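PDB 3PZL: agmatine ureohydrolase from Thermoplasma volcanium GSS1, which probably hydrolyses agmatine to putrescine and urea, as a member of the arginase family that holds two manganese ions per subunit. Local coordinates for residues B[25-30]-B[78-83]; B[65-70]-B[282-287]; B[106-111]-B[131-136]; B[149-154]-B[163-168]; B[221-226]-B[264-269]. All coordinates share one frame; numbering follows the deposited sequence.

Contact 1: residues B[25-30]-B[78-83]; sequences IADAVN and DLLASG
D27 presses its carboxylate against the turn 78-83, with OD2 3.7 Å from CB of L79 and OD1 3.9 Å from CG of L80. This is the close-packed end of the contact. With CG anti to the carbonyl carbon (chi1 -61°), D27 is directed at L79, and its stem runs nearly at right angles to the side chain of L80. Its polar end is buried and satisfied by two hydroxyls, OD2 binding Y65 OH and OD1 binding S70 OG. A leucine here would probably leave both hydroxyls without their acceptor and let the neighbouring loop shift. Farther along, a water donates to both backbones, to L79 O at 2.6 Å and to D27 O at 3.2 Å. The outer side is looser: V29 CG2 meets only CD2 of L80, at 3.6 Å, and both residues are exposed. The 78-83 turn is shaped from within. D78 OD1 accepts from L80 N at 3.1 Å, while A81 N and S82 OG reach D78 O from opposite faces of its plane. D78 OD2 also forms a salt bridge with R186 of a neighbouring subunit. The arrangement pairs a type I beta turn at 25-28, followed by an inverse gamma turn centred on A28, with an Asx turn at D78, at the edge of the parallel sheet where strand 84-90 begins.

Contact 2: residues B[65-70]-B[282-287]; sequences YVNLES and TSMLAA
M284, a selenomethionine in the crystal, leaves helix 281-303 with CG anti to its backbone N (chi1 -170°), and a bend at chi2 (65°) turns SE and CE toward L68. L68 places its own CG beside the backbone N (chi1 -59°), which aims its two methyls at the helix. The sounder packing is made by CD1, which settles 3.7 Å from CB of A287. The side chains of L68 and M284 slide past each other in opposite directions, with CD2 beside CE, although the exact placing of CE is uncertain. M284 and A287 lie three residues apart, on the same side of the helix, and L68 touches both, one with each methyl. Y65 completes the patch less closely: its CD1 is 4.3 Å from CB of A287, and the ring stands oblique to that methyl. N67 crosses M284 at about a right angle, but the modelled approach of its amide to CE is too close and therefore doubtful. The hydroxyl of Y65 is engaged away from the helix segment, with D27 as well as with Q291 about one helical turn farther on, while E69 O accepts from the same Q291 amide. E69 also reaches across an interface to R150 of a neighbouring subunit. The segments themselves share no hydrogen bond. Their union is one of methyls, the selenoether chain of M284 and an aromatic rim, which implies that burial and shape hold the 65-70 turn against the helix, while polar bonds just outside the patch probably help to fix where the turn sits along it.

Contact 3: residues B[106-111]-B[131-136]; sequences VVSAVM and VRALPK
A133 directs its methyl at helix 96-112, where V107, S108 and M111 meet it from three directions. V107 approaches with a single branch: CG1, anti to the backbone N (chi1 171°), lies 3.7 Å from CB of A133. S108 offers its oxygen, OG sitting 3.5 Å from the same carbon; the hydroxyl has a weak bond back to E104 O, one turn earlier in its own helix, and makes only a packing contact with the alanine. One turn beyond V107, M111, a selenomethionine in the crystal, extends from the helix and then bends at chi3 (-52°), which curls its terminal methyl round to the alanine. CE thus comes within 3.4 Å of A133 CB and also lies close to the A133 carbonyl. The three residues form a shallow seat for one small side chain, and the backbones come near enough there for the CA atoms of S108 and A133 to be 5.3 Å apart. R132 forms a salt bridge with D101, earlier in helix 96-112. The contact ties the C-terminal part of helix 96-112 to the chain leaving helix 126-132, beside the start of strand 116-121, which lies between them in sequence. M111 also packs on P117 of that strand, V131 faces L171 of helix 163-171, and V106 packs on F20 of a neighbouring subunit.

Contact 4: residues B[149-154]-B[163-168]; sequences FRSSYM and VTRRAL
F149 and R165 form an off-centre cation-pi stack where the metal-binding loop of the arginase fold, after strand 138-143, packs on helix 163-171. The guanidinium lies nearly flat on the ring, planes 21° apart and centres 4.5 Å apart. More squarely placed is the arginine's CD, 3.8 Å from the ring centroid and 11° off its normal, in a CH-pi contact. The bend of R165 at chi2 (94°) lays the chain across that face. L168 CD2 touches the ring edge in plane, 3.7 Å from CE1, and T164 CG2 comes to the edge 3.9 Å from CD1. S151 OG lies over the opposite face of the guanidinium. Beyond, D191 forms a salt bridge with R165 NH1, while F194 meets the F149 ring almost perpendicularly. Replacing F149 by alanine removes the surface R165 lies on and is likely to leave a gap beside T164 and L168, with the arginine less fixed though still paired with D191. R150 turns outward, to E69 of a neighbouring subunit. T164 bonds through its backbone to D148, a manganese ligand, so this packing borders the metal site. R150 O lies 3.5 Å from R165 CB.

Contact 5: residues B[221-226]-B[264-269]; sequences SRRVYI and KAVGFD
D269 OD2 is gripped by two hydroxyls, that of Y225 across the contact, 2.8 Å away, and that of T127. Y225 OH donates from above the carboxylate plane, ring and carboxylate turned 74° apart. The other oxygen, OD1, accepts from S227 OG and weakly from V228 N. Y225 reaches D269 because its ring, with CG anti to the backbone N (chi1 179°), lies along the neighbouring strand over G267, whose O sits above one ring face, 3.5 Å from CD2. G267, with no side chain, leaves room for the ring to lie this close. Strands 223-229 and 265-271 run parallel, their short segments at 20°. V224 N donates to K264 O (2.9 Å) and V224 O accepts from V266 N (2.7 Å); farther on, I226 N binds G267 O and I226 O takes D269 N, both at 3.1 Å. V266 is an extra residue at a corner between these pairs, and its CG1 lies beside the R223 guanidinium, which is salt-bridged to D137. On the face of I226, F268 CD1 packs 3.7 Å from I226 CB. This is a beta-alpha-beta unit, linked through helix 251-261, at the centre of the sheet. The chemistry implies that D269, whose side chain is about 5 Å from that of the manganese ligand H124, is a buried carboxylate held by donors on several elements.

Overall arrangement
From the N terminus, contact 1 closes the first loop, tying the turn after strand 20-21 to the one before strand 84-90. Contact 2 opens inside that loop, at 65-70, and closes only on helix 281-303, so the two cross; they also touch, through D27 with Y65 and L79 with S70. Contacts 3, 4 and 5 are nested in the long loop of contact 2 and follow one another in series. Contact 3 joins helices flanking strand 116-121, contact 4 fastens the metal-binding loop to helix 163-171, and contact 5 pairs two central strands. Contacts 3 and 5 meet where L134 packs on Y225, whereas contacts 1 and 4 lie on opposite sides of the chain's centre, their own centres about 36 Å apart.

Contact 1: residues B[25-30]-B[78-83]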
# COMPACT_ATOMS: atom_id res chain seq x y z
N ILE B 25 -12.92 17.35 15.34
CA ILE B 25 -11.73 18.16 15.43
C ILE B 25 -11.43 18.48 16.89
O ILE B 25 -12.25 19.08 17.59
CB ILE B 25 -11.86 19.42 14.60
CG1 ILE B 25 -11.86 19.01 13.12
CG2 ILE B 25 -10.71 20.39 14.95
CD1 ILE B 25 -11.63 20.16 12.15
N ALA B 26 -10.26 18.10 17.34
CA ALA B 26 -9.98 18.08 18.77
C ALA B 26 -10.21 19.42 19.44
O ALA B 26 -10.54 19.47 20.62
CB ALA B 26 -8.58 17.58 19.03
N ASP B 27 -10.06 20.51 18.70
CA ASP B 27 -10.17 21.83 19.29
C ASP B 27 -11.55 22.40 19.11
O ASP B 27 -11.91 23.39 19.75
CB ASP B 27 -9.06 22.78 18.77
CG ASP B 27 -7.62 22.27 19.12
OD1 ASP B 27 -7.45 21.53 20.12
OD2 ASP B 27 -6.65 22.62 18.39
N ALA B 28 -12.36 21.76 18.27
CA ALA B 28 -13.74 22.21 18.09
C ALA B 28 -14.57 21.91 19.33
O ALA B 28 -15.38 20.97 19.35
CB ALA B 28 -14.35 21.57 16.89
N VAL B 29 -14.35 22.72 20.37
CA VAL B 29 -14.90 22.48 21.70
C VAL B 29 -16.30 23.09 21.92
O VAL B 29 -17.07 22.59 22.73
CB VAL B 29 -13.90 22.92 22.79
CG1 VAL B 29 -14.57 22.99 24.16
CG2 VAL B 29 -12.78 21.92 22.85
N ASN B 30 -16.64 24.14 21.19
CA ASN B 30 -17.88 24.86 21.46
C ASN B 30 -19.04 24.33 20.65
O ASN B 30 -18.85 23.72 19.60
CB ASN B 30 -17.69 26.33 21.18
CG ASN B 30 -16.33 26.80 21.59
OD1 ASN B 30 -16.03 26.97 22.76
ND2 ASN B 30 -15.49 26.99 20.61
N ASP B 78 -3.86 30.35 20.65
CA ASP B 78 -4.37 29.10 21.20
C ASP B 78 -5.74 28.80 20.56
O ASP B 78 -6.71 29.54 20.75
CB ASP B 78 -4.47 29.19 22.73
CG ASP B 78 -5.12 27.98 23.36
OD1 ASP B 78 -5.16 26.89 22.74
OD2 ASP B 78 -5.59 28.11 24.52
N LEU B 79 -5.80 27.71 19.80
CA LEU B 79 -7.00 27.37 19.06
C LEU B 79 -8.14 26.90 19.94
O LEU B 79 -9.30 27.05 19.58
CB LEU B 79 -6.65 26.34 18.00
CG LEU B 79 -5.73 26.91 16.93
CD1 LEU B 79 -5.15 25.78 16.14
CD2 LEU B 79 -6.48 27.86 16.01
N LEU B 80 -7.79 26.37 21.11
CA LEU B 80 -8.75 25.92 22.10
C LEU B 80 -9.59 27.07 22.60
O LEU B 80 -10.74 26.89 23.02
CB LEU B 80 -8.02 25.27 23.27
CG LEU B 80 -7.98 23.75 23.25
CD1 LEU B 80 -7.38 23.20 24.52
CD2 LEU B 80 -9.41 23.21 23.03
N ALA B 81 -9.02 28.27 22.56
CA ALA B 81 -9.72 29.46 22.98
C ALA B 81 -10.08 30.35 21.78
O ALA B 81 -10.26 31.56 21.92
CB ALA B 81 -8.89 30.20 24.01
N SER B 82 -10.19 29.75 20.60
CA SER B 82 -10.61 30.49 19.42
C SER B 82 -12.05 30.24 18.92
O SER B 82 -12.39 30.60 17.81
CB SER B 82 -9.61 30.24 18.30
OG SER B 82 -8.33 30.63 18.74
N GLY B 83 -12.91 29.64 19.74
CA GLY B 83 -14.32 29.53 19.38
C GLY B 83 -14.57 28.67 18.15
O GLY B 83 -15.20 29.12 17.20
O HOH W 1 -11.89 26.54 19.56

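Contact 2: residues B[65-70]-B[282-287]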
# COMPACT_ATOMS: atom_id res chain seq x y z
N TYR B 65 -5.75 15.66 12.72
CA TYR B 65 -5.67 16.81 13.57
C TYR B 65 -5.08 16.44 14.92
O TYR B 65 -4.43 17.26 15.55
CB TYR B 65 -7.02 17.46 13.74
CG TYR B 65 -6.96 18.87 14.30
CD1 TYR B 65 -7.03 20.00 13.45
CD2 TYR B 65 -6.85 19.09 15.65
CE1 TYR B 65 -6.99 21.29 13.96
CE2 TYR B 65 -6.82 20.38 16.17
CZ TYR B 65 -6.88 21.47 15.33
OH TYR B 65 -6.83 22.71 15.90
N VAL B 66 -5.26 15.20 15.35
CA VAL B 66 -4.77 14.77 16.64
C VAL B 66 -3.25 14.94 16.76
O VAL B 66 -2.74 15.24 17.85
CB VAL B 66 -5.22 13.28 17.01
CG1 VAL B 66 -6.75 13.15 17.01
CG2 VAL B 66 -4.63 12.25 16.05
N ASN B 67 -2.54 14.80 15.63
CA ASN B 67 -1.10 15.04 15.59
C ASN B 67 -0.66 16.52 15.75
O ASN B 67 0.52 16.79 16.01
CB ASN B 67 -0.48 14.43 14.34
CG ASN B 67 1.03 14.39 14.41
OD1 ASN B 67 1.60 14.05 15.47
ND2 ASN B 67 1.69 14.76 13.31
N LEU B 68 -1.60 17.45 15.63
CA LEU B 68 -1.27 18.87 15.71
C LEU B 68 -1.42 19.39 17.12
O LEU B 68 -2.24 18.89 17.89
CB LEU B 68 -2.18 19.70 14.78
CG LEU B 68 -2.16 19.38 13.29
CD1 LEU B 68 -3.32 19.99 12.60
CD2 LEU B 68 -0.86 19.79 12.61
N GLU B 69 -0.62 20.40 17.46
CA GLU B 69 -0.72 21.13 18.73
C GLU B 69 -1.94 22.06 18.75
O GLU B 69 -2.32 22.60 17.70
CB GLU B 69 0.52 21.97 18.92
CG GLU B 69 1.79 21.16 19.11
CD GLU B 69 1.77 20.31 20.40
OE1 GLU B 69 0.78 20.41 21.18
OE2 GLU B 69 2.75 19.53 20.63
N SER B 70 -2.55 22.26 19.93
CA SER B 70 -3.67 23.18 20.03
C SER B 70 -3.20 24.64 19.93
O SER B 70 -4.00 25.58 19.72
CB SER B 70 -4.45 22.97 21.31
OG SER B 70 -4.69 21.59 21.53
N THR B 282 -1.21 14.23 3.19
CA THR B 282 -2.04 15.23 2.48
C THR B 282 -3.13 15.79 3.41
O THR B 282 -3.36 16.99 3.49
CB THR B 282 -2.64 14.65 1.19
OG1 THR B 282 -1.60 14.16 0.35
CG2 THR B 282 -3.41 15.70 0.45
N SER B 283 -3.78 14.92 4.17
CA SER B 283 -4.76 15.38 5.14
C SER B 283 -4.11 16.12 6.30
O SER B 283 -4.76 16.87 7.02
CB SER B 283 -5.63 14.23 5.63
OG SER B 283 -4.81 13.23 6.17
N MSE B 284 -2.82 15.91 6.48
CA MSE B 284 -2.09 16.60 7.51
C MSE B 284 -1.82 18.04 7.06
O MSE B 284 -1.91 18.99 7.84
CB MSE B 284 -0.79 15.90 7.80
CG MSE B 284 -0.09 16.43 9.03
SE MSE B 284 -1.17 16.06 10.66
CE MSE B 284 0.12 16.64 11.98
N LEU B 285 -1.46 18.21 5.80
CA LEU B 285 -1.33 19.56 5.26
C LEU B 285 -2.71 20.21 5.28
O LEU B 285 -2.84 21.39 5.67
CB LEU B 285 -0.78 19.52 3.84
CG LEU B 285 -0.75 20.84 3.09
CD1 LEU B 285 0.05 21.87 3.83
CD2 LEU B 285 -0.14 20.59 1.79
N ALA B 286 -3.75 19.48 4.87
CA ALA B 286 -5.09 20.06 4.91
C ALA B 286 -5.50 20.57 6.31
O ALA B 286 -6.08 21.64 6.45
CB ALA B 286 -6.10 19.12 4.38
N ALA B 287 -5.15 19.81 7.36
CA ALA B 287 -5.47 20.21 8.72
C ALA B 287 -4.62 21.38 9.16
O ALA B 287 -5.10 22.27 9.88
CB ALA B 287 -5.26 19.11 9.63

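Contact 3: residues B[106-111]-B[131-136]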
# COMPACT_ATOMS: atom_id res chain seq x y z
N VAL B 106 -26.73 26.30 4.37
CA VAL B 106 -25.83 26.18 5.50
C VAL B 106 -24.84 27.35 5.53
O VAL B 106 -24.55 27.89 6.61
CB VAL B 106 -25.12 24.83 5.46
CG1 VAL B 106 -24.17 24.72 6.64
CG2 VAL B 106 -26.15 23.67 5.45
N VAL B 107 -24.35 27.75 4.36
CA VAL B 107 -23.45 28.90 4.25
C VAL B 107 -24.15 30.24 4.60
O VAL B 107 -23.66 30.98 5.48
CB VAL B 107 -22.72 28.92 2.88
CG1 VAL B 107 -21.97 30.20 2.67
CG2 VAL B 107 -21.73 27.78 2.81
N SER B 108 -25.28 30.53 3.94
CA SER B 108 -26.13 31.70 4.27
C SER B 108 -26.36 31.79 5.76
O SER B 108 -26.01 32.79 6.39
CB SER B 108 -27.50 31.66 3.59
OG SER B 108 -27.43 31.97 2.20
N ALA B 109 -26.93 30.72 6.32
CA ALA B 109 -27.28 30.64 7.74
C ALA B 109 -26.11 31.05 8.64
O ALA B 109 -26.25 31.96 9.46
CB ALA B 109 -27.78 29.25 8.08
N VAL B 110 -24.96 30.41 8.44
CA VAL B 110 -23.79 30.64 9.29
C VAL B 110 -23.25 32.07 9.13
O VAL B 110 -22.77 32.67 10.09
CB VAL B 110 -22.71 29.57 9.02
CG1 VAL B 110 -21.42 29.84 9.78
CG2 VAL B 110 -23.25 28.21 9.37
N MSE B 111 -23.34 32.62 7.93
CA MSE B 111 -22.93 33.99 7.73
C MSE B 111 -23.90 35.00 8.38
O MSE B 111 -23.46 35.92 9.06
CB MSE B 111 -22.69 34.24 6.24
CG MSE B 111 -21.51 33.41 5.70
SE MSE B 111 -20.83 33.84 3.88
CE MSE B 111 -22.48 33.79 2.89
N VAL B 131 -20.84 30.06 -2.96
CA VAL B 131 -20.77 31.28 -3.79
C VAL B 131 -22.13 31.94 -4.01
O VAL B 131 -22.20 33.14 -4.23
CB VAL B 131 -20.11 31.02 -5.16
CG1 VAL B 131 -19.87 32.34 -5.89
CG2 VAL B 131 -18.80 30.27 -5.00
N ARG B 132 -23.22 31.17 -3.96
CA ARG B 132 -24.57 31.71 -4.11
C ARG B 132 -24.90 32.59 -2.91
O ARG B 132 -25.75 33.46 -3.01
CB ARG B 132 -25.63 30.61 -4.19
CG ARG B 132 -25.69 29.82 -5.49
CD ARG B 132 -26.65 28.65 -5.34
NE ARG B 132 -26.69 27.77 -6.51
CZ ARG B 132 -27.43 26.66 -6.60
NH1 ARG B 132 -28.21 26.27 -5.59
NH2 ARG B 132 -27.37 25.93 -7.69
N ALA B 133 -24.22 32.35 -1.79
CA ALA B 133 -24.55 33.04 -0.57
C ALA B 133 -23.83 34.40 -0.38
O ALA B 133 -24.17 35.20 0.50
CB ALA B 133 -24.34 32.12 0.60
N LEU B 134 -22.87 34.67 -1.26
CA LEU B 134 -22.00 35.85 -1.15
C LEU B 134 -22.69 37.20 -1.38
O LEU B 134 -23.41 37.39 -2.36
CB LEU B 134 -20.81 35.73 -2.10
CG LEU B 134 -19.90 34.50 -1.92
CD1 LEU B 134 -18.74 34.61 -2.86
CD2 LEU B 134 -19.41 34.32 -0.46
N PRO B 135 -22.46 38.15 -0.46
CA PRO B 135 -22.80 39.57 -0.68
C PRO B 135 -22.03 40.20 -1.87
O PRO B 135 -21.07 39.61 -2.38
CB PRO B 135 -22.39 40.23 0.64
CG PRO B 135 -22.40 39.14 1.65
CD PRO B 135 -22.00 37.89 0.92
N LYS B 136 -22.46 41.38 -2.31
CA LYS B 136 -21.85 42.05 -3.48
C LYS B 136 -20.38 42.50 -3.31
O LYS B 136 -19.66 42.66 -4.30
CB LYS B 136 -22.69 43.25 -3.90
CG LYS B 136 -23.86 42.92 -4.83
CD LYS B 136 -24.66 44.21 -5.18
CE LYS B 136 -25.70 43.92 -6.26
NZ LYS B 136 -25.05 43.34 -7.48

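Contact 4: residues B[149-154]-B[163-168]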
# COMPACT_ATOMS: atom_id res chain seq x y z
N PHE B 149 -13.46 25.84 -15.40
CA PHE B 149 -14.20 26.86 -16.12
C PHE B 149 -14.60 26.21 -17.40
O PHE B 149 -13.88 26.30 -18.38
CB PHE B 149 -13.26 28.04 -16.42
CG PHE B 149 -13.88 29.16 -17.19
CD1 PHE B 149 -14.60 30.18 -16.54
CD2 PHE B 149 -13.68 29.26 -18.57
CE1 PHE B 149 -15.15 31.23 -17.26
CE2 PHE B 149 -14.22 30.30 -19.28
CZ PHE B 149 -14.96 31.29 -18.63
N ARG B 150 -15.73 25.51 -17.38
CA ARG B 150 -16.17 24.71 -18.50
C ARG B 150 -17.66 24.85 -18.48
O ARG B 150 -18.27 24.79 -17.42
CB ARG B 150 -15.76 23.25 -18.27
CG ARG B 150 -15.39 22.47 -19.54
CD ARG B 150 -15.03 21.02 -19.21
NE ARG B 150 -14.21 20.36 -20.24
CZ ARG B 150 -12.93 20.01 -20.08
NH1 ARG B 150 -12.28 20.25 -18.96
NH2 ARG B 150 -12.27 19.41 -21.06
N SER B 151 -18.27 25.05 -19.64
CA SER B 151 -19.70 25.27 -19.66
C SER B 151 -20.47 24.05 -19.10
O SER B 151 -21.41 24.21 -18.32
CB SER B 151 -20.17 25.67 -21.05
OG SER B 151 -21.20 26.67 -20.95
N SER B 152 -20.05 22.84 -19.49
CA SER B 152 -20.61 21.60 -18.93
C SER B 152 -19.67 20.40 -19.10
O SER B 152 -18.82 20.38 -20.00
CB SER B 152 -21.98 21.29 -19.54
OG SER B 152 -22.59 20.22 -18.86
N TYR B 153 -19.83 19.39 -18.24
CA TYR B 153 -19.04 18.17 -18.36
C TYR B 153 -19.87 16.95 -17.99
O TYR B 153 -20.55 16.93 -16.96
CB TYR B 153 -17.82 18.27 -17.49
CG TYR B 153 -16.68 17.37 -17.85
CD1 TYR B 153 -16.23 17.26 -19.17
CD2 TYR B 153 -16.01 16.65 -16.85
CE1 TYR B 153 -15.15 16.41 -19.49
CE2 TYR B 153 -14.94 15.82 -17.15
CZ TYR B 153 -14.52 15.71 -18.46
OH TYR B 153 -13.46 14.89 -18.72
N MSE B 154 -19.81 15.94 -18.86
CA MSE B 154 -20.58 14.68 -18.72
C MSE B 154 -22.05 14.99 -18.49
O MSE B 154 -22.64 14.49 -17.53
CB MSE B 154 -20.06 13.86 -17.54
CG MSE B 154 -18.55 13.93 -17.31
SE MSE B 154 -17.61 12.79 -18.60
CE MSE B 154 -17.03 11.28 -17.44
N VAL B 163 -16.89 24.49 -11.88
CA VAL B 163 -17.10 25.35 -10.72
C VAL B 163 -16.83 26.84 -11.02
O VAL B 163 -17.64 27.70 -10.68
CB VAL B 163 -16.38 24.83 -9.43
CG1 VAL B 163 -15.00 24.53 -9.70
CG2 VAL B 163 -16.45 25.84 -8.30
N THR B 164 -15.71 27.15 -11.67
CA THR B 164 -15.38 28.54 -11.95
C THR B 164 -16.41 29.19 -12.85
O THR B 164 -16.74 30.34 -12.68
CB THR B 164 -13.97 28.72 -12.58
OG1 THR B 164 -12.98 28.15 -11.71
CG2 THR B 164 -13.65 30.20 -12.76
N ARG B 165 -16.92 28.42 -13.81
CA ARG B 165 -17.87 28.94 -14.76
C ARG B 165 -19.14 29.34 -14.05
O ARG B 165 -19.63 30.44 -14.21
CB ARG B 165 -18.19 27.89 -15.80
CG ARG B 165 -18.90 28.46 -17.00
CD ARG B 165 -17.91 28.81 -18.08
NE ARG B 165 -18.57 29.63 -19.10
CZ ARG B 165 -18.17 29.74 -20.37
NH1 ARG B 165 -17.10 29.06 -20.81
NH2 ARG B 165 -18.85 30.53 -21.20
N ARG B 166 -19.65 28.41 -13.25
CA ARG B 166 -20.84 28.66 -12.44
C ARG B 166 -20.62 29.82 -11.46
O ARG B 166 -21.58 30.48 -11.05
CB ARG B 166 -21.26 27.38 -11.72
CG ARG B 166 -22.65 26.82 -12.07
CD ARG B 166 -23.10 27.02 -13.51
NE ARG B 166 -22.51 26.02 -14.38
CZ ARG B 166 -22.00 26.26 -15.58
NH1 ARG B 166 -22.00 27.51 -16.08
NH2 ARG B 166 -21.49 25.27 -16.29
N ALA B 167 -19.36 30.08 -11.11
CA ALA B 167 -19.02 31.19 -10.22
C ALA B 167 -19.16 32.54 -10.93
O ALA B 167 -19.73 33.48 -10.39
CB ALA B 167 -17.64 31.01 -9.64
N LEU B 168 -18.64 32.61 -12.15
CA LEU B 168 -18.77 33.79 -13.00
C LEU B 168 -20.25 34.11 -13.28
O LEU B 168 -20.65 35.27 -13.24
CB LEU B 168 -17.99 33.60 -14.31
CG LEU B 168 -17.79 34.80 -15.24
CD1 LEU B 168 -17.29 36.00 -14.48
CD2 LEU B 168 -16.82 34.46 -16.35

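Contact 5: residues B[221-226]-B[264-269]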
# COMPACT_ATOMS: atom_id res chain seq x y z
N SER B 221 -10.15 44.05 -3.22
CA SER B 221 -11.32 43.49 -2.54
C SER B 221 -11.44 43.94 -1.10
O SER B 221 -10.46 44.05 -0.37
CB SER B 221 -11.20 41.98 -2.54
OG SER B 221 -10.70 41.51 -3.80
N ARG B 222 -12.66 44.17 -0.66
CA ARG B 222 -12.88 44.56 0.72
C ARG B 222 -13.03 43.32 1.58
O ARG B 222 -12.53 43.25 2.69
CB ARG B 222 -14.12 45.44 0.84
CG ARG B 222 -14.04 46.70 -0.01
CD ARG B 222 -15.27 47.53 0.15
NE ARG B 222 -15.24 48.70 -0.72
CZ ARG B 222 -15.65 49.91 -0.35
NH1 ARG B 222 -16.10 50.11 0.89
NH2 ARG B 222 -15.56 50.92 -1.19
N ARG B 223 -13.74 42.33 1.06
CA ARG B 223 -13.85 41.05 1.72
C ARG B 223 -13.56 39.90 0.74
O ARG B 223 -13.63 40.09 -0.49
CB ARG B 223 -15.24 40.91 2.36
CG ARG B 223 -15.39 41.77 3.62
CD ARG B 223 -16.82 42.17 3.78
NE ARG B 223 -17.62 41.23 4.54
CZ ARG B 223 -18.93 41.04 4.35
NH1 ARG B 223 -19.56 41.71 3.39
NH2 ARG B 223 -19.60 40.15 5.10
N VAL B 224 -13.21 38.73 1.26
CA VAL B 224 -13.08 37.57 0.38
C VAL B 224 -13.68 36.27 0.91
O VAL B 224 -14.03 36.13 2.10
CB VAL B 224 -11.65 37.33 -0.07
CG1 VAL B 224 -11.13 38.54 -0.83
CG2 VAL B 224 -10.74 37.00 1.12
N TYR B 225 -13.83 35.34 -0.01
CA TYR B 225 -14.09 33.95 0.31
C TYR B 225 -12.92 33.20 -0.32
O TYR B 225 -12.56 33.47 -1.48
CB TYR B 225 -15.45 33.49 -0.23
CG TYR B 225 -15.75 32.04 0.07
CD1 TYR B 225 -15.25 31.03 -0.75
CD2 TYR B 225 -16.52 31.67 1.17
CE1 TYR B 225 -15.50 29.69 -0.48
CE2 TYR B 225 -16.79 30.33 1.46
CZ TYR B 225 -16.27 29.34 0.63
OH TYR B 225 -16.49 28.00 0.86
N ILE B 226 -12.34 32.28 0.45
CA ILE B 226 -11.17 31.54 -0.02
C ILE B 226 -11.51 30.08 -0.25
O ILE B 226 -11.91 29.38 0.67
CB ILE B 226 -9.99 31.60 0.95
CG1 ILE B 226 -9.76 33.03 1.43
CG2 ILE B 226 -8.74 31.04 0.27
CD1 ILE B 226 -8.64 33.20 2.40
N LYS B 264 -9.90 39.23 6.08
CA LYS B 264 -10.98 39.73 5.25
C LYS B 264 -11.93 38.61 4.86
O LYS B 264 -12.90 38.85 4.13
CB LYS B 264 -10.46 40.30 3.93
CG LYS B 264 -9.57 41.45 4.06
CD LYS B 264 -9.18 41.97 2.70
CE LYS B 264 -8.89 43.43 2.81
NZ LYS B 264 -8.96 43.92 1.45
N ALA B 265 -11.63 37.39 5.31
CA ALA B 265 -12.31 36.21 4.79
C ALA B 265 -13.62 35.98 5.51
O ALA B 265 -13.66 35.97 6.73
CB ALA B 265 -11.42 34.99 4.90
N VAL B 266 -14.69 35.83 4.73
CA VAL B 266 -16.02 35.55 5.30
C VAL B 266 -16.29 34.06 5.38
O VAL B 266 -17.16 33.63 6.12
CB VAL B 266 -17.17 36.23 4.52
CG1 VAL B 266 -17.02 37.78 4.60
CG2 VAL B 266 -17.25 35.72 3.08
N GLY B 267 -15.53 33.29 4.61
CA GLY B 267 -15.68 31.84 4.57
C GLY B 267 -14.48 31.17 3.95
O GLY B 267 -13.72 31.80 3.23
N PHE B 268 -14.33 29.88 4.22
CA PHE B 268 -13.18 29.13 3.78
C PHE B 268 -13.54 27.68 3.45
O PHE B 268 -14.43 27.09 4.06
CB PHE B 268 -12.14 29.18 4.89
CG PHE B 268 -10.81 28.57 4.54
CD1 PHE B 268 -10.28 28.73 3.28
CD2 PHE B 268 -10.07 27.86 5.49
CE1 PHE B 268 -9.04 28.18 2.96
CE2 PHE B 268 -8.82 27.30 5.18
CZ PHE B 268 -8.30 27.46 3.90
N ASP B 269 -12.83 27.08 2.50
CA ASP B 269 -12.98 25.65 2.24
C ASP B 269 -11.75 24.95 1.69
O ASP B 269 -10.83 25.61 1.18
CB ASP B 269 -14.21 25.35 1.39
CG ASP B 269 -14.05 25.75 -0.06
OD1 ASP B 269 -12.96 25.68 -0.63
OD2 ASP B 269 -15.08 26.12 -0.65